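Local coordinates for CBS domain protein (Streptococcus pneumoniae serotype 4, PDB 7LZG), which is of unknown function but carries a pair of CBS domains, a module that in many relatives binds adenine nucleotides and regulates the protein bearing it, at residues 34-39 / 86-91; 48-53 / 65-70; 58-63 / 125-130. One frame throughout, in Å; residues are numbered along the deposited sequence.

Overall arrangement
The three contacts follow one path through the CBS pair, from the start of helix 36-45 to the seam between the two sheets. Contacts 1 and 2 have centres about 11 Å apart and pack directly, M91 against D68 and I69, and I88 against V53. Contact 3 lies about 15 Å from contact 2, measured between centres, and about 17 Å from contact 1. Strands 50-54 and 60-65 join contacts 2 and 3: V53 makes probable backbone hydrogen bonds to V61 and G62, while P52 packs on F127. A phosphate ion, probably from the crystallisation liquor, lies about 5 Å from the side chain of T49 in contact 2.

Contact 1: 34-39 / 86-91; sequences HNADHA and TDIVHM
The start of helix 36-45 is tied to the loop segment 86-91 by an isolated backbone bridge, N35 facing D87, with two hydrogen bonds placed around that pair. I88 N donates to H34 O at 3.0 Å, and A36 N donates to T86 O at 2.9 Å. The second bond is useful to the helix, because an amide of the first turn has no partner one turn earlier and here finds it in the loop. T86 turns its own hydroxyl back to I82 O.

N35 is the N-cap. Its CG sits between the backbone N and the carbonyl carbon (chi1 66°), which brings OD1 back over the first turn to accept from H38 N at 2.9 Å. That donor stands above the amide carbonyl plane instead of on a lone pair. Asparagine, with a short side chain and a carbonyl oxygen, suits this position. Across the helix start, NE2 of H34 and ND1 of H38 are hydrogen-bonded at 3.1 Å; either could be the donor. The contact thus joins a helix of the first CBS sequence repeat to a loop belonging, by sequence, to the second.

On the inner side the contact is apolar. The CG2 methyl of I88 rests against both alanines, 3.8 Å from A36 CA and 3.8 Å from A39 CB. Two such small residues on this side of the helix let the loop approach closely. The selenomethionine M91, bent at chi2 and chi3, brings SE to 3.8 Å from A36 CB, and its side chain also packs on I69 and Y72 of helix 66-76.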
loop_
_atom_site.group_PDB
_atom_site.type_symbol
_atom_site.label_atom_id
_atom_site.label_comp_id
_atom_site.label_asym_id
_atom_site.label_seq_id
_atom_site.Cartn_x
_atom_site.Cartn_y
_atom_site.Cartn_z
ATOM N N HIS B 34 6.055 18.564 -14.004
ATOM C CA HIS B 34 7.281 18.269 -13.276
ATOM C C HIS B 34 8.102 17.240 -14.043
ATOM O O HIS B 34 7.566 16.257 -14.558
ATOM C CB HIS B 34 6.947 17.747 -11.877
ATOM C CG HIS B 34 8.116 17.725 -10.942
ATOM N ND1 HIS B 34 8.380 18.749 -10.058
ATOM C CD2 HIS B 34 9.090 16.805 -10.751
ATOM C CE1 HIS B 34 9.465 18.460 -9.364
ATOM N NE2 HIS B 34 9.917 17.286 -9.765
ATOM N N ASN B 35 9.409 17.473 -14.132
ATOM C CA ASN B 35 10.258 16.566 -14.892
ATOM C C ASN B 35 10.430 15.249 -14.142
ATOM O O ASN B 35 10.517 15.220 -12.912
ATOM C CB ASN B 35 11.616 17.208 -15.185
ATOM C CG ASN B 35 12.439 17.449 -13.937
ATOM O OD1 ASN B 35 13.273 16.623 -13.561
ATOM N ND2 ASN B 35 12.219 18.589 -13.293
ATOM N N ALA B 36 10.469 14.151 -14.900
ATOM C CA ALA B 36 10.463 12.820 -14.304
ATOM C C ALA B 36 11.733 12.513 -13.525
ATOM O O ALA B 36 11.734 11.577 -12.718
ATOM C CB ALA B 36 10.254 11.763 -15.389
ATOM N N ASP B 37 12.811 13.267 -13.743
ATOM C CA ASP B 37 14.052 13.000 -13.022
ATOM C C ASP B 37 13.954 13.455 -11.571
ATOM O O ASP B 37 14.260 12.690 -10.648
ATOM C CB ASP B 37 15.226 13.680 -13.724
ATOM C CG ASP B 37 16.561 13.324 -13.100
ATOM O OD1 ASP B 37 16.993 12.161 -13.250
ATOM O OD2 ASP B 37 17.177 14.205 -12.461
ATOM N N HIS B 38 13.527 14.701 -11.347
ATOM C CA HIS B 38 13.413 15.201 -9.982
ATOM C C HIS B 38 12.223 14.585 -9.257
ATOM O O HIS B 38 12.230 14.498 -8.022
ATOM C CB HIS B 38 13.306 16.728 -9.989
ATOM C CG HIS B 38 13.453 17.349 -8.634
ATOM N ND1 HIS B 38 12.376 17.793 -7.897
ATOM C CD2 HIS B 38 14.551 17.602 -7.883
ATOM C CE1 HIS B 38 12.804 18.292 -6.751
ATOM N NE2 HIS B 38 14.121 18.187 -6.718
ATOM N N ALA B 39 11.197 14.156 -9.997
ATOM C CA ALA B 39 10.069 13.477 -9.369
ATOM C C ALA B 39 10.491 12.151 -8.751
ATOM O O ALA B 39 9.912 11.727 -7.745
ATOM C CB ALA B 39 8.950 13.259 -10.387
ATOM N N THR B 86 11.400 15.538 -19.636
ATOM C CA THR B 86 10.177 14.765 -19.820
ATOM C C THR B 86 9.199 15.039 -18.685
ATOM O O THR B 86 9.535 14.854 -17.511
ATOM C CB THR B 86 10.484 13.268 -19.876
ATOM O OG1 THR B 86 11.527 13.020 -20.826
ATOM C CG2 THR B 86 9.240 12.490 -20.274
ATOM N N ASP B 87 7.986 15.453 -19.040
ATOM C CA ASP B 87 6.938 15.645 -18.047
ATOM C C ASP B 87 6.434 14.300 -17.530
ATOM O O ASP B 87 6.415 13.300 -18.252
ATOM C CB ASP B 87 5.778 16.440 -18.646
ATOM C CG ASP B 87 6.202 17.814 -19.126
ATOM O OD1 ASP B 87 7.366 18.196 -18.884
ATOM O OD2 ASP B 87 5.371 18.511 -19.746
ATOM N N ILE B 88 6.016 14.286 -16.260
ATOM C CA ILE B 88 5.505 13.062 -15.649
ATOM C C ILE B 88 4.128 12.676 -16.162
ATOM O O ILE B 88 3.689 11.544 -15.928
ATOM C CB ILE B 88 5.439 13.177 -14.112
ATOM C CG1 ILE B 88 4.495 14.303 -13.692
ATOM C CG2 ILE B 88 6.829 13.368 -13.523
ATOM C CD1 ILE B 88 4.240 14.350 -12.200
ATOM N N VAL B 89 3.432 13.586 -16.850
ATOM C CA VAL B 89 2.115 13.265 -17.392
ATOM C C VAL B 89 2.211 12.157 -18.431
ATOM O O VAL B 89 1.261 11.385 -18.621
ATOM C CB VAL B 89 1.458 14.534 -17.973
ATOM C CG1 VAL B 89 2.298 15.102 -19.107
ATOM C CG2 VAL B 89 0.035 14.244 -18.435
ATOM N N HIS B 90 3.356 12.043 -19.107
ATOM C CA HIS B 90 3.539 10.988 -20.095
ATOM C C HIS B 90 3.633 9.605 -19.467
ATOM O O HIS B 90 3.622 8.609 -20.200
ATOM C CB HIS B 90 4.788 11.267 -20.933
ATOM C CG HIS B 90 4.672 12.480 -21.801
ATOM N ND1 HIS B 90 3.544 12.760 -22.542
ATOM C CD2 HIS B 90 5.539 13.491 -22.041
ATOM C CE1 HIS B 90 3.724 13.889 -23.204
ATOM N NE2 HIS B 90 4.926 14.353 -22.917
HETATM N N MSE B 91 3.723 9.516 -18.144
HETATM C CA MSE B 91 3.787 8.229 -17.465
HETATM C C MSE B 91 2.834 8.195 -16.281
HETATM O O MSE B 91 2.826 7.242 -15.503
HETATM C CB MSE B 91 5.211 7.938 -17.002
HETATM C CG MSE B 91 5.717 8.886 -15.933
HETATM SE SE MSE B 91 7.634 9.170 -16.091
HETATM C CE MSE B 91 7.639 10.124 -17.791
#

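Contact 2: 48-53 / 65-70; sequences YTRVPV and GLRDIM
R50 of segment 48-53 reaches to D68 on the first turn of helix 66-76, and the close-packed part of this contact lies where the two meet beside G65. NH2 of R50 forms a salt bridge with OD2 of D68; the modelled separation of 2.5 Å is too short to be taken literally. The guanidinium and carboxylate planes stand 77° apart, and the other oxygen, OD1, is 3.8 Å from NH2 of R50, so the pair is held through one oxygen. D68 has its CG beside its own backbone N (chi1 -57°), which turns the carboxylate back toward the helix start. There OD2 also accepts from G65 N at 2.8 Å on its anti lone pair. Glycine suits the place, since a CB would press on T49 O and on NH1 of R50; one face of the guanidinium lies over G65 N. A bend at chi3 (64°) turns the arginine tip that way, and its NE makes a weak hydrogen bond to T63 OG1.

Between these segments the packing thins on the R67 side, where the second subunit takes over. R67 crosses R50 with only the guanidinium ends near each other, NH1 of R50 lying 4.0 Å from NH2 of R67; the salt bridge to D68 probably offsets part of the charge of R50. R67 NH1 hydrogen-bonds M46 O of the second subunit, while T49, partly exposed, packs on T49 of that subunit. Half a capping box, the N3 carboxylate accepting from the N-cap amide with no glycine side chain to return the bond, marks this strand-to-helix turn of a CBS domain beside the dimer interface.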
loop_
_atom_site.group_PDB
_atom_site.type_symbol
_atom_site.label_atom_id
_atom_site.label_comp_id
_atom_site.label_asym_id
_atom_site.label_seq_id
_atom_site.Cartn_x
_atom_site.Cartn_y
_atom_site.Cartn_z
ATOM N N TYR B 48 4.370 7.982 0.943
ATOM C CA TYR B 48 3.296 7.363 0.181
ATOM C C TYR B 48 3.847 6.739 -1.094
ATOM O O TYR B 48 4.778 7.268 -1.709
ATOM C CB TYR B 48 2.219 8.395 -0.160
ATOM C CG TYR B 48 1.610 9.058 1.055
ATOM C CD1 TYR B 48 1.367 8.336 2.217
ATOM C CD2 TYR B 48 1.292 10.410 1.045
ATOM C CE1 TYR B 48 0.816 8.940 3.332
ATOM C CE2 TYR B 48 0.741 11.023 2.156
ATOM C CZ TYR B 48 0.505 10.283 3.296
ATOM O OH TYR B 48 -0.043 10.886 4.406
ATOM N N THR B 49 3.267 5.602 -1.484
ATOM C CA THR B 49 3.714 4.918 -2.692
ATOM C C THR B 49 3.185 5.588 -3.953
ATOM O O THR B 49 3.875 5.604 -4.978
ATOM C CB THR B 49 3.288 3.448 -2.649
ATOM O OG1 THR B 49 3.784 2.841 -1.450
ATOM C CG2 THR B 49 3.843 2.691 -3.848
ATOM N N ARG B 50 1.981 6.155 -3.896
ATOM C CA ARG B 50 1.392 6.855 -5.028
ATOM C C ARG B 50 0.966 8.249 -4.597
ATOM O O ARG B 50 0.425 8.431 -3.501
ATOM C CB ARG B 50 0.185 6.101 -5.595
ATOM C CG ARG B 50 0.431 4.625 -5.830
ATOM C CD ARG B 50 -0.580 4.052 -6.802
ATOM N NE ARG B 50 -0.460 4.657 -8.123
ATOM C CZ ARG B 50 0.379 4.240 -9.063
ATOM N NH1 ARG B 50 1.193 3.217 -8.858
ATOM N NH2 ARG B 50 0.401 4.866 -10.236
ATOM N N VAL B 51 1.214 9.228 -5.460
ATOM C CA VAL B 51 0.768 10.596 -5.215
ATOM C C VAL B 51 -0.094 11.043 -6.390
ATOM O O VAL B 51 0.153 10.632 -7.533
ATOM C CB VAL B 51 1.954 11.549 -4.993
ATOM C CG1 VAL B 51 2.758 11.118 -3.778
ATOM C CG2 VAL B 51 2.834 11.611 -6.229
ATOM N N PRO B 52 -1.118 11.858 -6.161
ATOM C CA PRO B 52 -1.946 12.327 -7.273
ATOM C C PRO B 52 -1.209 13.358 -8.112
ATOM O O PRO B 52 -0.276 14.024 -7.659
ATOM C CB PRO B 52 -3.160 12.945 -6.574
ATOM C CG PRO B 52 -2.634 13.370 -5.245
ATOM C CD PRO B 52 -1.594 12.360 -4.861
ATOM N N VAL B 53 -1.642 13.475 -9.365
ATOM C CA VAL B 53 -1.071 14.418 -10.319
ATOM C C VAL B 53 -2.169 15.369 -10.763
ATOM O O VAL B 53 -3.245 14.932 -11.187
ATOM C CB VAL B 53 -0.445 13.701 -11.530
ATOM C CG1 VAL B 53 0.000 14.713 -12.570
ATOM C CG2 VAL B 53 0.725 12.841 -11.087
ATOM N N GLY B 65 3.568 6.684 -9.400
ATOM C CA GLY B 65 4.482 6.082 -8.455
ATOM C C GLY B 65 5.836 5.869 -9.101
ATOM O O GLY B 65 6.034 6.163 -10.281
ATOM N N LEU B 66 6.769 5.353 -8.300
ATOM C CA LEU B 66 8.108 5.092 -8.814
ATOM C C LEU B 66 8.104 3.991 -9.864
ATOM O O LEU B 66 8.910 4.030 -10.800
ATOM C CB LEU B 66 9.047 4.735 -7.667
ATOM C CG LEU B 66 9.469 5.937 -6.828
ATOM C CD1 LEU B 66 10.260 5.483 -5.621
ATOM C CD2 LEU B 66 10.284 6.896 -7.678
ATOM N N ARG B 67 7.214 3.004 -9.729
ATOM C CA ARG B 67 7.117 1.962 -10.746
ATOM C C ARG B 67 6.711 2.548 -12.091
ATOM O O ARG B 67 7.210 2.123 -13.139
ATOM C CB ARG B 67 6.128 0.883 -10.307
ATOM C CG ARG B 67 5.912 -0.211 -11.344
ATOM C CD ARG B 67 4.923 -1.254 -10.854
ATOM N NE ARG B 67 3.672 -0.651 -10.412
ATOM C CZ ARG B 67 2.598 -1.335 -10.041
ATOM N NH1 ARG B 67 2.580 -2.658 -10.064
ATOM N NH2 ARG B 67 1.514 -0.676 -9.641
ATOM N N ASP B 68 5.812 3.535 -12.081
ATOM C CA ASP B 68 5.402 4.174 -13.325
ATOM C C ASP B 68 6.573 4.888 -13.987
ATOM O O ASP B 68 6.759 4.795 -15.205
ATOM C CB ASP B 68 4.258 5.148 -13.053
ATOM C CG ASP B 68 3.066 4.473 -12.404
ATOM O OD1 ASP B 68 2.566 3.477 -12.967
ATOM O OD2 ASP B 68 2.639 4.930 -11.322
ATOM N N ILE B 69 7.380 5.598 -13.197
ATOM C CA ILE B 69 8.551 6.273 -13.744
ATOM C C ILE B 69 9.600 5.258 -14.181
ATOM O O ILE B 69 10.189 5.378 -15.261
ATOM C CB ILE B 69 9.116 7.268 -12.716
ATOM C CG1 ILE B 69 8.046 8.291 -12.330
ATOM C CG2 ILE B 69 10.358 7.957 -13.261
ATOM C CD1 ILE B 69 8.536 9.362 -11.386
HETATM N N MSE B 70 9.845 4.244 -13.356
HETATM C CA MSE B 70 10.887 3.262 -13.635
HETATM C C MSE B 70 10.563 2.419 -14.864
HETATM O O MSE B 70 11.420 2.209 -15.721
HETATM C CB MSE B 70 11.103 2.357 -12.420
HETATM C CG MSE B 70 12.538 2.317 -11.929
HETATM SE SE MSE B 70 13.304 4.100 -11.712
HETATM C CE MSE B 70 12.040 4.830 -10.419
#

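Contact 3: 58-63 / 125-130; sequences KQFVGT and GIFQGI
G125 O is gripped by the start of strand 60-65 and the residue before it: F60 N donates to it at 2.9 Å, while Q59 CA adds a CA-H...O contact at 3.4 Å. K58 O plays the same part in the other direction: it accepts from F127 N at 3.1 Å and receives I126 CA at 3.5 Å. Q59 and I126 thus form a single backbone bridge, flanked by these two bonds. G125 adopts backbone angles (phi 133°, psi 8°) at which a CB would be jammed against the preceding carbonyl oxygen, a reason for glycine here. D122 OD1 steadies the turn by accepting from the amides of both G125 and I126.

Beneath the bridge lie the rings of F60 and F127. Both chi1 torsions are near 180° (175° in F60), swinging the rings away from the backbone N, side by side, and they come together at CD1 of F60 and CD1 of F127, 3.6 Å apart. Their planes are nearly parallel but slid apart, with centroids 5.8 Å from one another, so they overlap little. Each ring has a glycine amide over the centre of one face, G62 N on F60 and G129 N on F127; no side chain intervenes there. Both glycines belong to classic beta bulges, V61-G62 against V53 and Q128-G129 against V120. Matching turns, phenylalanines and bulges meeting about a pseudo-twofold axis are what is expected where two CBS domains pair as a Bateman module.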
loop_
_atom_site.group_PDB
_atom_site.type_symbol
_atom_site.label_atom_id
_atom_site.label_comp_id
_atom_site.label_asym_id
_atom_site.label_seq_id
_atom_site.Cartn_x
_atom_site.Cartn_y
_atom_site.Cartn_z
ATOM N N LYS B 58 -5.288 22.678 -10.718
ATOM C CA LYS B 58 -5.716 21.598 -9.832
ATOM C C LYS B 58 -6.580 20.547 -10.521
ATOM O O LYS B 58 -7.233 19.751 -9.837
ATOM C CB LYS B 58 -6.452 22.144 -8.601
ATOM C CG LYS B 58 -5.619 23.063 -7.726
ATOM C CD LYS B 58 -6.415 23.529 -6.519
ATOM C CE LYS B 58 -5.568 24.356 -5.572
ATOM N NZ LYS B 58 -6.333 24.741 -4.356
ATOM N N GLN B 59 -6.601 20.511 -11.852
ATOM C CA GLN B 59 -7.355 19.481 -12.558
ATOM C C GLN B 59 -6.691 18.125 -12.354
ATOM O O GLN B 59 -5.519 17.942 -12.697
ATOM C CB GLN B 59 -7.448 19.814 -14.044
ATOM C CG GLN B 59 -8.495 20.862 -14.384
ATOM C CD GLN B 59 -9.896 20.286 -14.447
ATOM O OE1 GLN B 59 -10.079 19.089 -14.673
ATOM N NE2 GLN B 59 -10.895 21.138 -14.248
ATOM N N PHE B 60 -7.438 17.175 -11.796
ATOM C CA PHE B 60 -6.888 15.857 -11.499
ATOM C C PHE B 60 -6.513 15.138 -12.788
ATOM O O PHE B 60 -7.370 14.887 -13.643
ATOM C CB PHE B 60 -7.893 15.031 -10.700
ATOM C CG PHE B 60 -7.456 13.613 -10.464
ATOM C CD1 PHE B 60 -6.534 13.315 -9.474
ATOM C CD2 PHE B 60 -7.967 12.579 -11.232
ATOM C CE1 PHE B 60 -6.129 12.012 -9.255
ATOM C CE2 PHE B 60 -7.565 11.273 -11.017
ATOM C CZ PHE B 60 -6.647 10.990 -10.026
ATOM N N VAL B 61 -5.233 14.805 -12.926
ATOM C CA VAL B 61 -4.755 14.048 -14.077
ATOM C C VAL B 61 -4.721 12.557 -13.779
ATOM O O VAL B 61 -5.237 11.743 -14.548
ATOM C CB VAL B 61 -3.365 14.563 -14.506
ATOM C CG1 VAL B 61 -2.909 13.871 -15.782
ATOM C CG2 VAL B 61 -3.389 16.070 -14.683
ATOM N N GLY B 62 -4.119 12.186 -12.656
ATOM C CA GLY B 62 -4.017 10.792 -12.283
ATOM C C GLY B 62 -3.088 10.634 -11.098
ATOM O O GLY B 62 -2.733 11.606 -10.427
ATOM N N THR B 63 -2.705 9.386 -10.852
ATOM C CA THR B 63 -1.752 9.049 -9.807
ATOM C C THR B 63 -0.465 8.539 -10.438
ATOM O O THR B 63 -0.469 8.007 -11.551
ATOM C CB THR B 63 -2.316 7.990 -8.857
ATOM O OG1 THR B 63 -2.602 6.793 -9.591
ATOM C CG2 THR B 63 -3.591 8.493 -8.199
ATOM N N GLY B 125 -13.792 18.433 -12.073
ATOM C CA GLY B 125 -12.538 17.793 -12.420
ATOM C C GLY B 125 -11.400 18.179 -11.500
ATOM O O GLY B 125 -10.241 17.836 -11.755
ATOM N N ILE B 126 -11.718 18.889 -10.424
ATOM C CA ILE B 126 -10.723 19.349 -9.463
ATOM C C ILE B 126 -10.475 18.253 -8.436
ATOM O O ILE B 126 -11.409 17.593 -7.967
ATOM C CB ILE B 126 -11.175 20.664 -8.792
ATOM C CG1 ILE B 126 -10.623 21.876 -9.549
ATOM C CG2 ILE B 126 -10.748 20.720 -7.332
ATOM C CD1 ILE B 126 -11.150 22.028 -10.960
ATOM N N PHE B 127 -9.204 18.050 -8.095
ATOM C CA PHE B 127 -8.824 17.049 -7.109
ATOM C C PHE B 127 -9.061 17.582 -5.699
ATOM O O PHE B 127 -8.602 18.675 -5.353
ATOM C CB PHE B 127 -7.359 16.659 -7.297
ATOM C CG PHE B 127 -6.813 15.804 -6.197
ATOM C CD1 PHE B 127 -7.155 14.467 -6.110
ATOM C CD2 PHE B 127 -5.953 16.337 -5.253
ATOM C CE1 PHE B 127 -6.652 13.678 -5.098
ATOM C CE2 PHE B 127 -5.447 15.552 -4.238
ATOM C CZ PHE B 127 -5.800 14.221 -4.160
ATOM N N GLN B 128 -9.774 16.802 -4.885
ATOM C CA GLN B 128 -10.166 17.221 -3.545
ATOM C C GLN B 128 -9.579 16.376 -2.425
ATOM O O GLN B 128 -9.354 16.906 -1.334
ATOM C CB GLN B 128 -11.699 17.219 -3.412
ATOM C CG GLN B 128 -12.407 18.275 -4.254
ATOM C CD GLN B 128 -12.186 19.686 -3.736
ATOM O OE1 GLN B 128 -11.140 20.292 -3.969
ATOM N NE2 GLN B 128 -13.176 20.216 -3.027
ATOM N N GLY B 129 -9.334 15.090 -2.649
ATOM C CA GLY B 129 -8.782 14.253 -1.599
ATOM C C GLY B 129 -8.664 12.816 -2.053
ATOM O O GLY B 129 -9.019 12.462 -3.183
ATOM N N ILE B 130 -8.156 11.979 -1.144
ATOM C CA ILE B 130 -7.925 10.567 -1.424
ATOM C C ILE B 130 -8.413 9.719 -0.256
ATOM O O ILE B 130 -8.495 10.181 0.886
ATOM C CB ILE B 130 -6.436 10.264 -1.713
ATOM C CG1 ILE B 130 -5.538 10.805 -0.598
ATOM C CG2 ILE B 130 -6.026 10.836 -3.058
ATOM C CD1 ILE B 130 -5.135 9.779 0.443
#